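Local coordinates for protein type II restriction enzyme MunI (Mycoplasma, PDB 1D02) that cuts double-stranded DNA at the sequence 5'-CAATTG-3', working as a homodimeric type II restriction endonuclease that cleaves after the first C, at residues K39-E44 and E87-H92; V80-A85 and I94-I99; E143-F148 and E195-Y200. The protein carries 1 engineered substitution. All coordinates share one frame; numbering follows the deposited sequence.

Interaction 1 (K39-E44 and E87-H92)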
loop_
_atom_site.group_PDB
_atom_site.type_symbol
_atom_site.label_atom_id
_atom_site.label_comp_id
_atom_site.label_asym_id
_atom_site.label_seq_id
_atom_site.Cartn_x
_atom_site.Cartn_y
_atom_site.Cartn_z
ATOM N N LYS D 39 7.195 -1.774 -31.469
ATOM C CA LYS D 39 5.957 -2.462 -31.162
ATOM C C LYS D 39 5.400 -2.014 -29.814
ATOM O O LYS D 39 4.297 -2.420 -29.441
ATOM C CB LYS D 39 6.187 -3.986 -31.136
ATOM C CG LYS D 39 7.144 -4.447 -30.056
ATOM C CD LYS D 39 7.617 -5.885 -30.330
ATOM C CE LYS D 39 8.614 -6.344 -29.277
ATOM N NZ LYS D 39 9.184 -7.706 -29.563
ATOM N N TYR D 40 6.155 -1.185 -29.087
ATOM C CA TYR D 40 5.676 -0.724 -27.789
ATOM C C TYR D 40 4.932 0.591 -27.897
ATOM O O TYR D 40 5.261 1.434 -28.732
ATOM C CB TYR D 40 6.830 -0.546 -26.789
ATOM C CG TYR D 40 7.680 -1.780 -26.614
ATOM C CD1 TYR D 40 8.820 -1.962 -27.383
ATOM C CD2 TYR D 40 7.309 -2.792 -25.724
ATOM C CE1 TYR D 40 9.583 -3.130 -27.283
ATOM C CE2 TYR D 40 8.065 -3.986 -25.616
ATOM C CZ TYR D 40 9.199 -4.141 -26.409
ATOM O OH TYR D 40 9.914 -5.326 -26.381
ATOM N N VAL D 41 3.918 0.757 -27.060
ATOM C CA VAL D 41 3.175 2.000 -27.027
ATOM C C VAL D 41 2.982 2.373 -25.565
ATOM O O VAL D 41 2.842 1.508 -24.707
ATOM C CB VAL D 41 1.798 1.876 -27.696
ATOM C CG1 VAL D 41 1.959 1.450 -29.145
ATOM C CG2 VAL D 41 0.949 0.883 -26.942
ATOM N N LEU D 42 3.019 3.666 -25.288
ATOM C CA LEU D 42 2.836 4.154 -23.928
ATOM C C LEU D 42 1.429 4.738 -23.856
ATOM O O LEU D 42 1.018 5.485 -24.752
ATOM C CB LEU D 42 3.824 5.281 -23.603
ATOM C CG LEU D 42 3.677 5.875 -22.195
ATOM C CD1 LEU D 42 4.307 4.990 -21.133
ATOM C CD2 LEU D 42 4.294 7.262 -22.205
ATOM N N TYR D 43 0.697 4.412 -22.795
ATOM C CA TYR D 43 -0.647 4.966 -22.609
ATOM C C TYR D 43 -0.560 5.883 -21.393
ATOM O O TYR D 43 0.067 5.527 -20.403
ATOM C CB TYR D 43 -1.667 3.868 -22.281
ATOM C CG TYR D 43 -1.851 2.820 -23.359
ATOM C CD1 TYR D 43 -1.782 1.453 -23.055
ATOM C CD2 TYR D 43 -2.118 3.188 -24.676
ATOM C CE1 TYR D 43 -1.988 0.479 -24.045
ATOM C CE2 TYR D 43 -2.322 2.222 -25.669
ATOM C CZ TYR D 43 -2.259 0.876 -25.342
ATOM O OH TYR D 43 -2.490 -0.071 -26.321
ATOM N N GLU D 44 -1.162 7.061 -21.495
ATOM C CA GLU D 44 -1.241 8.013 -20.388
ATOM C C GLU D 44 -2.648 7.712 -19.823
ATOM O O GLU D 44 -3.615 7.588 -20.557
ATOM C CB GLU D 44 -1.084 9.444 -20.956
ATOM C CG GLU D 44 0.298 9.618 -21.628
ATOM C CD GLU D 44 0.438 10.784 -22.625
ATOM O OE1 GLU D 44 -0.240 11.825 -22.458
ATOM O OE2 GLU D 44 1.267 10.656 -23.570
ATOM N N GLU D 87 2.509 -1.097 -23.289
ATOM C CA GLU D 87 2.030 -2.330 -23.917
ATOM C C GLU D 87 2.927 -2.778 -25.050
ATOM O O GLU D 87 3.421 -1.949 -25.823
ATOM C CB GLU D 87 0.614 -2.150 -24.504
ATOM C CG GLU D 87 0.111 -3.420 -25.244
ATOM C CD GLU D 87 -1.333 -3.332 -25.686
ATOM O OE1 GLU D 87 -1.972 -2.282 -25.468
ATOM O OE2 GLU D 87 -1.833 -4.326 -26.258
ATOM N N ASN D 88 3.159 -4.086 -25.131
ATOM C CA ASN D 88 3.880 -4.679 -26.260
ATOM C C ASN D 88 2.682 -5.045 -27.161
ATOM O O ASN D 88 1.915 -5.961 -26.826
ATOM C CB ASN D 88 4.608 -5.930 -25.807
ATOM C CG ASN D 88 5.192 -6.720 -26.971
ATOM O OD1 ASN D 88 4.654 -6.703 -28.090
ATOM N ND2 ASN D 88 6.274 -7.431 -26.702
ATOM N N THR D 89 2.502 -4.334 -28.278
ATOM C CA THR D 89 1.342 -4.564 -29.134
ATOM C C THR D 89 1.368 -5.870 -29.922
ATOM O O THR D 89 0.371 -6.220 -30.549
ATOM C CB THR D 89 1.095 -3.400 -30.115
ATOM O OG1 THR D 89 2.222 -3.266 -30.995
ATOM C CG2 THR D 89 0.868 -2.097 -29.350
ATOM N N GLU D 90 2.483 -6.589 -29.889
ATOM C CA GLU D 90 2.546 -7.869 -30.590
ATOM C C GLU D 90 2.057 -8.985 -29.685
ATOM O O GLU D 90 1.342 -9.887 -30.125
ATOM C CB GLU D 90 3.963 -8.183 -31.044
ATOM C CG GLU D 90 4.415 -7.360 -32.225
ATOM C CD GLU D 90 5.755 -7.815 -32.759
ATOM O OE1 GLU D 90 6.226 -7.194 -33.735
ATOM O OE2 GLU D 90 6.327 -8.789 -32.207
ATOM N N THR D 91 2.428 -8.915 -28.416
ATOM C CA THR D 91 2.040 -9.924 -27.436
ATOM C C THR D 91 0.787 -9.516 -26.642
ATOM O O THR D 91 0.131 -10.356 -26.026
ATOM C CB THR D 91 3.141 -10.137 -26.418
ATOM O OG1 THR D 91 3.336 -8.917 -25.701
ATOM C CG2 THR D 91 4.449 -10.540 -27.081
ATOM N N HIS D 92 0.481 -8.227 -26.658
ATOM C CA HIS D 92 -0.658 -7.657 -25.936
ATOM C C HIS D 92 -0.483 -7.724 -24.411
ATOM O O HIS D 92 -1.469 -7.587 -23.651
ATOM C CB HIS D 92 -1.954 -8.324 -26.373
ATOM C CG HIS D 92 -2.231 -8.177 -27.839
ATOM N ND1 HIS D 92 -2.565 -6.969 -28.415
ATOM C CD2 HIS D 92 -2.158 -9.071 -28.854
ATOM C CE1 HIS D 92 -2.685 -7.125 -29.723
ATOM N NE2 HIS D 92 -2.441 -8.391 -30.016
HETATM O O HOH W 1 7.570 -9.472 -28.388
HETATM O O HOH W 2 8.935 -9.831 -31.410
HETATM O O HOH W 3 9.215 -8.026 -32.912
HETATM O O HOH W 4 8.865 -7.222 -24.739
#

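Interaction 2 (V80-A85 and I94-I99). Engineered in segment 80-85: Ala83 (natural residue Asp). With nucleotides of chain A.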
loop_
_atom_site.group_PDB
_atom_site.type_symbol
_atom_site.label_atom_id
_atom_site.label_comp_id
_atom_site.label_asym_id
_atom_site.label_seq_id
_atom_site.Cartn_x
_atom_site.Cartn_y
_atom_site.Cartn_z
ATOM N N VAL D 80 -9.701 1.884 -11.063
ATOM C CA VAL D 80 -8.515 2.710 -10.884
ATOM C C VAL D 80 -8.010 3.250 -12.226
ATOM O O VAL D 80 -8.394 2.781 -13.308
ATOM C CB VAL D 80 -7.362 1.922 -10.178
ATOM C CG1 VAL D 80 -7.811 1.454 -8.761
ATOM C CG2 VAL D 80 -6.966 0.727 -11.041
ATOM N N SER D 81 -7.146 4.253 -12.143
ATOM C CA SER D 81 -6.613 4.899 -13.325
ATOM C C SER D 81 -5.106 5.045 -13.125
ATOM O O SER D 81 -4.637 6.010 -12.488
ATOM C CB SER D 81 -7.304 6.261 -13.477
ATOM O OG SER D 81 -6.711 7.031 -14.514
ATOM N N PRO D 82 -4.329 4.059 -13.606
ATOM C CA PRO D 82 -2.871 4.113 -13.467
ATOM C C PRO D 82 -2.311 5.356 -14.146
ATOM O O PRO D 82 -2.907 5.869 -15.088
ATOM C CB PRO D 82 -2.401 2.850 -14.176
ATOM C CG PRO D 82 -3.514 1.902 -13.969
ATOM C CD PRO D 82 -4.745 2.786 -14.230
ATOM N N ALA D 83 -1.164 5.829 -13.669
ATOM C CA ALA D 83 -0.503 6.996 -14.260
ATOM C C ALA D 83 -0.107 6.690 -15.712
ATOM O O ALA D 83 -0.163 7.563 -16.581
ATOM C CB ALA D 83 0.739 7.352 -13.463
ATOM N N PHE D 84 0.294 5.447 -15.967
ATOM C CA PHE D 84 0.688 5.064 -17.329
ATOM C C PHE D 84 0.671 3.551 -17.497
ATOM O O PHE D 84 0.444 2.815 -16.540
ATOM C CB PHE D 84 2.102 5.624 -17.644
ATOM C CG PHE D 84 3.239 4.967 -16.872
ATOM C CD1 PHE D 84 3.948 3.883 -17.408
ATOM C CD2 PHE D 84 3.620 5.438 -15.614
ATOM C CE1 PHE D 84 5.000 3.305 -16.705
ATOM C CE2 PHE D 84 4.671 4.858 -14.905
ATOM C CZ PHE D 84 5.361 3.791 -15.456
ATOM N N ALA D 85 0.832 3.097 -18.733
ATOM C CA ALA D 85 0.960 1.663 -18.993
ATOM C C ALA D 85 1.840 1.555 -20.209
ATOM O O ALA D 85 1.844 2.448 -21.062
ATOM C CB ALA D 85 -0.398 0.993 -19.294
ATOM N N ILE D 94 0.819 -6.112 -20.959
ATOM C CA ILE D 94 0.873 -4.731 -20.495
ATOM C C ILE D 94 1.455 -4.601 -19.093
ATOM O O ILE D 94 1.145 -5.400 -18.200
ATOM C CB ILE D 94 -0.543 -4.122 -20.438
ATOM C CG1 ILE D 94 -1.222 -4.250 -21.797
ATOM C CG2 ILE D 94 -0.469 -2.650 -20.009
ATOM C CD1 ILE D 94 -2.719 -4.017 -21.782
ATOM N N LEU D 95 2.296 -3.582 -18.912
ATOM C CA LEU D 95 2.900 -3.285 -17.608
ATOM C C LEU D 95 2.208 -1.988 -17.182
ATOM O O LEU D 95 2.244 -1.003 -17.916
ATOM C CB LEU D 95 4.412 -3.043 -17.756
ATOM C CG LEU D 95 5.130 -2.479 -16.519
ATOM C CD1 LEU D 95 5.136 -3.566 -15.436
ATOM C CD2 LEU D 95 6.564 -2.061 -16.864
ATOM N N PHE D 96 1.562 -1.994 -16.017
ATOM C CA PHE D 96 0.870 -0.805 -15.524
ATOM C C PHE D 96 1.790 -0.030 -14.602
ATOM O O PHE D 96 2.590 -0.623 -13.880
ATOM C CB PHE D 96 -0.425 -1.231 -14.818
ATOM C CG PHE D 96 -1.449 -1.777 -15.761
ATOM C CD1 PHE D 96 -1.634 -3.155 -15.902
ATOM C CD2 PHE D 96 -2.178 -0.915 -16.568
ATOM C CE1 PHE D 96 -2.543 -3.652 -16.855
ATOM C CE2 PHE D 96 -3.080 -1.397 -17.506
ATOM C CZ PHE D 96 -3.263 -2.769 -17.651
ATOM N N GLY D 97 1.705 1.299 -14.641
ATOM C CA GLY D 97 2.617 2.060 -13.818
ATOM C C GLY D 97 2.055 3.193 -13.002
ATOM O O GLY D 97 0.931 3.636 -13.225
ATOM N N GLU D 98 2.856 3.661 -12.049
ATOM C CA GLU D 98 2.467 4.783 -11.203
ATOM C C GLU D 98 3.648 5.737 -11.143
ATOM O O GLU D 98 4.794 5.352 -11.400
ATOM C CB GLU D 98 2.130 4.325 -9.775
ATOM C CG GLU D 98 0.924 3.408 -9.636
ATOM C CD GLU D 98 -0.346 3.959 -10.286
ATOM O OE1 GLU D 98 -0.481 5.202 -10.438
ATOM O OE2 GLU D 98 -1.225 3.144 -10.659
ATOM N N ILE D 99 3.370 6.986 -10.779
ATOM C CA ILE D 99 4.404 7.994 -10.665
ATOM C C ILE D 99 4.136 8.668 -9.325
ATOM O O ILE D 99 3.063 9.256 -9.129
ATOM C CB ILE D 99 4.308 9.035 -11.805
ATOM C CG1 ILE D 99 4.596 8.354 -13.166
ATOM C CG2 ILE D 99 5.315 10.158 -11.569
ATOM C CD1 ILE D 99 4.519 9.286 -14.338
ATOM P P DC A 3 -7.439 6.256 -8.942
ATOM O OP1 DC A 3 -6.540 5.284 -9.600
ATOM O OP2 DC A 3 -7.971 5.957 -7.599
ATOM O "O5'" DC A 3 -6.649 7.638 -8.892
ATOM C "C5'" DC A 3 -6.126 8.186 -10.093
ATOM C "C4'" DC A 3 -5.219 9.351 -9.789
ATOM O "O4'" DC A 3 -6.006 10.470 -9.306
ATOM C "C3'" DC A 3 -4.115 9.123 -8.756
ATOM O "O3'" DC A 3 -2.984 9.849 -9.242
ATOM C "C2'" DC A 3 -4.695 9.755 -7.497
ATOM C "C1'" DC A 3 -5.498 10.928 -8.061
ATOM N N1 DC A 3 -6.649 11.330 -7.224
ATOM C C2 DC A 3 -6.782 12.686 -6.850
ATOM O O2 DC A 3 -5.949 13.503 -7.253
ATOM N N3 DC A 3 -7.815 13.061 -6.060
ATOM C C4 DC A 3 -8.697 12.156 -5.635
ATOM N N4 DC A 3 -9.688 12.581 -4.809
ATOM C C5 DC A 3 -8.610 10.776 -6.013
ATOM C C6 DC A 3 -7.573 10.411 -6.803
ATOM P P DC A 2 -14.129 5.904 -10.165
ATOM O OP1 DC A 2 -13.817 4.620 -10.855
ATOM O OP2 DC A 2 -14.771 5.910 -8.818
ATOM O "O5'" DC A 2 -12.772 6.715 -10.074
ATOM C "C5'" DC A 2 -11.936 6.771 -11.222
ATOM C "C4'" DC A 2 -10.628 7.435 -10.882
ATOM O "O4'" DC A 2 -10.851 8.852 -10.686
ATOM C "C3'" DC A 2 -9.922 6.913 -9.630
ATOM O "O3'" DC A 2 -8.586 6.553 -10.030
ATOM C "C2'" DC A 2 -10.008 8.084 -8.650
ATOM C "C1'" DC A 2 -10.127 9.300 -9.555
ATOM N N1 DC A 2 -10.870 10.445 -8.994
ATOM C C2 DC A 2 -10.273 11.711 -8.994
ATOM O O2 DC A 2 -9.118 11.841 -9.457
ATOM N N3 DC A 2 -10.964 12.759 -8.492
ATOM C C4 DC A 2 -12.200 12.586 -8.017
ATOM N N4 DC A 2 -12.865 13.663 -7.557
ATOM C C5 DC A 2 -12.828 11.304 -7.998
ATOM C C6 DC A 2 -12.129 10.274 -8.492
HETATM O O HOH W 5 -3.073 6.091 -9.969
#

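Interaction 3 (E143-F148 and E195-Y200)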
loop_
_atom_site.group_PDB
_atom_site.type_symbol
_atom_site.label_atom_id
_atom_site.label_comp_id
_atom_site.label_asym_id
_atom_site.label_seq_id
_atom_site.Cartn_x
_atom_site.Cartn_y
_atom_site.Cartn_z
ATOM N N GLU D 143 6.259 -15.234 -11.482
ATOM C CA GLU D 143 6.294 -14.981 -10.056
ATOM C C GLU D 143 7.427 -14.106 -9.555
ATOM O O GLU D 143 7.296 -13.484 -8.504
ATOM C CB GLU D 143 6.344 -16.297 -9.294
ATOM C CG GLU D 143 5.196 -17.205 -9.596
ATOM C CD GLU D 143 5.291 -18.505 -8.825
ATOM O OE1 GLU D 143 4.373 -19.344 -8.953
ATOM O OE2 GLU D 143 6.287 -18.687 -8.092
ATOM N N GLU D 144 8.534 -14.046 -10.284
ATOM C CA GLU D 144 9.663 -13.271 -9.802
ATOM C C GLU D 144 9.576 -11.767 -10.016
ATOM O O GLU D 144 10.447 -11.019 -9.565
ATOM C CB GLU D 144 10.973 -13.805 -10.388
ATOM C CG GLU D 144 11.220 -13.485 -11.840
ATOM C CD GLU D 144 10.593 -14.475 -12.811
ATOM O OE1 GLU D 144 10.951 -14.393 -14.002
ATOM O OE2 GLU D 144 9.753 -15.316 -12.410
ATOM N N ILE D 145 8.519 -11.324 -10.681
ATOM C CA ILE D 145 8.339 -9.900 -10.920
ATOM C C ILE D 145 6.892 -9.550 -10.588
ATOM O O ILE D 145 6.016 -10.400 -10.708
ATOM C CB ILE D 145 8.625 -9.556 -12.410
ATOM C CG1 ILE D 145 8.936 -8.080 -12.532
ATOM C CG2 ILE D 145 7.451 -9.941 -13.316
ATOM C CD1 ILE D 145 10.344 -7.760 -12.071
ATOM N N LEU D 146 6.652 -8.322 -10.122
ATOM C CA LEU D 146 5.287 -7.866 -9.849
ATOM C C LEU D 146 4.791 -7.244 -11.156
ATOM O O LEU D 146 5.591 -6.783 -11.971
ATOM C CB LEU D 146 5.273 -6.845 -8.712
ATOM C CG LEU D 146 5.879 -7.423 -7.420
ATOM C CD1 LEU D 146 5.724 -6.409 -6.280
ATOM C CD2 LEU D 146 5.186 -8.743 -7.050
ATOM N N PRO D 147 3.469 -7.185 -11.358
ATOM C CA PRO D 147 2.864 -6.637 -12.580
ATOM C C PRO D 147 2.784 -5.127 -12.720
ATOM O O PRO D 147 2.116 -4.635 -13.624
ATOM C CB PRO D 147 1.481 -7.277 -12.578
ATOM C CG PRO D 147 1.153 -7.305 -11.086
ATOM C CD PRO D 147 2.448 -7.768 -10.465
ATOM N N PHE D 148 3.440 -4.399 -11.823
ATOM C CA PHE D 148 3.394 -2.940 -11.877
ATOM C C PHE D 148 4.781 -2.361 -11.704
ATOM O O PHE D 148 5.715 -3.057 -11.289
ATOM C CB PHE D 148 2.472 -2.402 -10.771
ATOM C CG PHE D 148 2.928 -2.765 -9.375
ATOM C CD1 PHE D 148 3.845 -1.958 -8.700
ATOM C CD2 PHE D 148 2.442 -3.905 -8.743
ATOM C CE1 PHE D 148 4.271 -2.283 -7.405
ATOM C CE2 PHE D 148 2.856 -4.242 -7.454
ATOM C CZ PHE D 148 3.770 -3.440 -6.772
ATOM N N GLU D 195 16.277 -3.094 -19.444
ATOM C CA GLU D 195 17.080 -4.154 -18.851
ATOM C C GLU D 195 16.369 -5.056 -17.862
ATOM O O GLU D 195 16.682 -6.241 -17.759
ATOM C CB GLU D 195 18.300 -3.532 -18.159
ATOM C CG GLU D 195 19.325 -2.913 -19.118
ATOM C CD GLU D 195 20.284 -1.921 -18.437
ATOM O OE1 GLU D 195 20.434 -1.947 -17.192
ATOM O OE2 GLU D 195 20.897 -1.103 -19.168
ATOM N N LYS D 196 15.380 -4.513 -17.160
ATOM C CA LYS D 196 14.716 -5.277 -16.114
ATOM C C LYS D 196 13.257 -5.670 -16.252
ATOM O O LYS D 196 12.817 -6.621 -15.601
ATOM C CB LYS D 196 14.888 -4.519 -14.802
ATOM C CG LYS D 196 16.351 -4.264 -14.476
ATOM C CD LYS D 196 16.528 -3.288 -13.343
ATOM C CE LYS D 196 17.986 -3.265 -12.919
ATOM N NZ LYS D 196 18.287 -2.088 -12.063
ATOM N N LEU D 197 12.507 -4.964 -17.092
ATOM C CA LEU D 197 11.081 -5.222 -17.214
ATOM C C LEU D 197 10.549 -5.598 -18.597
ATOM O O LEU D 197 9.575 -6.338 -18.709
ATOM C CB LEU D 197 10.324 -3.983 -16.716
ATOM C CG LEU D 197 10.701 -3.485 -15.311
ATOM C CD1 LEU D 197 10.029 -2.105 -15.057
ATOM C CD2 LEU D 197 10.250 -4.492 -14.270
ATOM N N LYS D 198 11.184 -5.083 -19.643
ATOM C CA LYS D 198 10.736 -5.317 -21.009
ATOM C C LYS D 198 10.542 -6.794 -21.368
ATOM O O LYS D 198 9.571 -7.147 -22.041
ATOM C CB LYS D 198 11.712 -4.665 -21.998
ATOM C CG LYS D 198 11.179 -4.555 -23.444
ATOM C CD LYS D 198 12.178 -3.870 -24.382
ATOM C CE LYS D 198 13.222 -4.862 -24.894
ATOM N NZ LYS D 198 14.318 -4.204 -25.660
ATOM N N LYS D 199 11.460 -7.628 -20.902
ATOM C CA LYS D 199 11.402 -9.057 -21.187
ATOM C C LYS D 199 10.123 -9.705 -20.664
ATOM O O LYS D 199 9.723 -10.756 -21.152
ATOM C CB LYS D 199 12.613 -9.771 -20.590
ATOM C CG LYS D 199 12.680 -9.745 -19.065
ATOM C CD LYS D 199 14.015 -10.349 -18.593
ATOM C CE LYS D 199 14.134 -10.332 -17.067
ATOM N NZ LYS D 199 15.448 -10.903 -16.589
ATOM N N TYR D 200 9.483 -9.084 -19.673
ATOM C CA TYR D 200 8.253 -9.655 -19.140
ATOM C C TYR D 200 7.058 -9.374 -20.027
ATOM O O TYR D 200 5.971 -9.907 -19.791
ATOM C CB TYR D 200 8.019 -9.186 -17.697
ATOM C CG TYR D 200 9.006 -9.837 -16.763
ATOM C CD1 TYR D 200 10.039 -9.100 -16.190
ATOM C CD2 TYR D 200 8.954 -11.217 -16.514
ATOM C CE1 TYR D 200 11.005 -9.707 -15.400
ATOM C CE2 TYR D 200 9.921 -11.837 -15.713
ATOM C CZ TYR D 200 10.937 -11.078 -15.164
ATOM O OH TYR D 200 11.890 -11.663 -14.382
#

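Interaction 1 (K39-E44 and E87-H92)
Lys39 and Thr89 meet at the tight end of this contact, where Lys39 O is gripped twice: by Thr89 N at 2.9 Å and by Thr89 OG1 at 2.7 Å. Both donors stand somewhat out of the carbonyl plane. The hydroxyl gets there because OG1 sits between the backbone N and the carbonyl carbon of Thr89 (chi1 62°), which also swings its methyl CG2 against Val41, to 3.7 Å from CG1. Next along the strands, Val41 and Glu87 form an antiparallel hydrogen-bonded pair, each N giving to the other's O, and their side chains run alongside each other. The carboxylate of Glu87 reaches on to Tyr43: Tyr43 OH donates to Glu87 OE1, which lies near the ring plane; the 2.4 Å between these two oxygens is very short and doubtful. On the other face Tyr40 and Asn88 form a non-hydrogen-bonded pair, ring and amide planes 62° apart.

The outer side is looser and wet. The extended chain of Lys39 passes across Glu90, and Lys39 CD lies 3.6 Å from Glu90 CD, the carboxylate carbon, but NZ stays 4.0 Å from Glu90 OE2, too far for a salt bridge. NZ binds Ser7 O instead, and waters carry it on to Glu90 OE2 and to Asn88 ND2; another water joins Asn88 ND2 to Tyr40 OH. Asn88 OD1 turns back to accept from Glu90 N, 2.8 Å away, and from Thr91 N. The result is an antiparallel pairing of the outer strand 40-44 with strand 84-88, finished by an Asx turn where the chain leaves the sheet.

Interaction 2 (V80-A85 and I94-I99)
The Phe84 ring lies with one face on Gly97, whose CA stands 3.7 Å from the ring centroid in a CH-pi contact, while Glu98 O meets its edge and Ile99 CG1 approaches obliquely. Phe84 CG stands between the backbone N and carbonyl carbon (chi1 69°), which folds the ring over the neighbouring strand, where Gly97 has no side chain. The Phe96 ring, across the sheet, has Ile94 CG2 over one face and Ala85 CB at 3.8 Å from its CD2.

Gly97 N gives a short 2.7 Å hydrogen bond to Phe84 O from above the carbonyl plane, but Gly97 O receives only weak ones from Ala83 N and Phe84 N, as Ala83 and Phe84 form a classic beta bulge opposite Gly97. Glu98 bends back at chi2 (-53°) and takes a weak bond from Ala83 N. Water 5 joins Glu98 OE1 to Ser81 O, and Ser81 N donates almost straight (172°) to DC3 OP1 of chain A, 2.8 Å away. Pro82, engineered Ala83 (Asp in nature) and Glu98 are consistent with the PD-(D/E)XK signature; with no carboxylate on Ala83 CB, Glu98 is the acidic side chain of these segments near the phosphate, probably in the metal-binding cleavage site, as in relatives.

Interaction 3 (E143-F148 and E195-Y200)
Ile145 and Tyr200 form the centre of a small packing of side chains that fastens the loop ahead of strand 148-153 to the last turns of the helix 186-197 region and the 3-10 segment that follows, in the alpha/beta fold of a PD-(D/E)XK nuclease. The helix is not regular here: residues 195-197 make a wider pi-type turn, and 198-200 continue as a 3-10 segment.

Lys196 sends its side chain away from the loop, toward a long, weak ion pair with Asp175, but its carbonyl O lies at the edge of the Tyr200 ring. Leu197 follows with CD2 meeting Ile145 CD1 at 3.9 Å, the two side chains crossing at about a right angle. Its carbonyl O also accepts from Tyr200 N at 2.9 Å, a bond that spans the 3-10 turn. Lys198 turns to the far side, where NZ donates to Gly8 O. Lys199 lays its CG over one face of the Tyr200 ring, offset toward the rim.

Tyr200 then presents its opposite face to Ile145, and CG2 sits above the ring centre, 3.7 Å from the centroid and only 9° off the normal, as a CH-pi contact. With chi1 of Ile145 at -159°, CG1 is turned away from the backbone N and runs along the ring toward Leu197 while CG2 drops onto the face; the ring is thus held between an isoleucine methyl and the aliphatic chain of Lys199. Elsewhere the loop is pinned by Ile145 O to Arg135 and Leu146 N to Asn176.

The polar end of the ring meets Glu144, whose chain bends at chi2: Tyr200 OH donates to Glu144 OE1 at 2.9 Å, on the anti side and somewhat out of the plane of a carboxylate turned 68° from the ring.

In the fold
Interactions 1 and 2 share strand 84-88 and lie on adjoining strands of one sheet, their centres 13 Å apart; Tyr43 N and Ala85 O, 2.9 Å apart, probably hydrogen-bond between them. Interaction 3 sits where the loop enters strand 148-153 of the same sheet: Leu95 CD2 of interaction 2 touches Leu197 CD1 at 3.9 Å, and Tyr40 OH of interaction 1 lies 3.3 Å from Lys198 CG. Its centre is about 14 Å from that of interaction 2 and 15 Å from that of interaction 1. Interaction 2 alone touches the DNA, at the probable active-site edge. The nearest atom of interaction 1 is about 10 Å from the bound DNA; for interaction 3 it is about 12 Å.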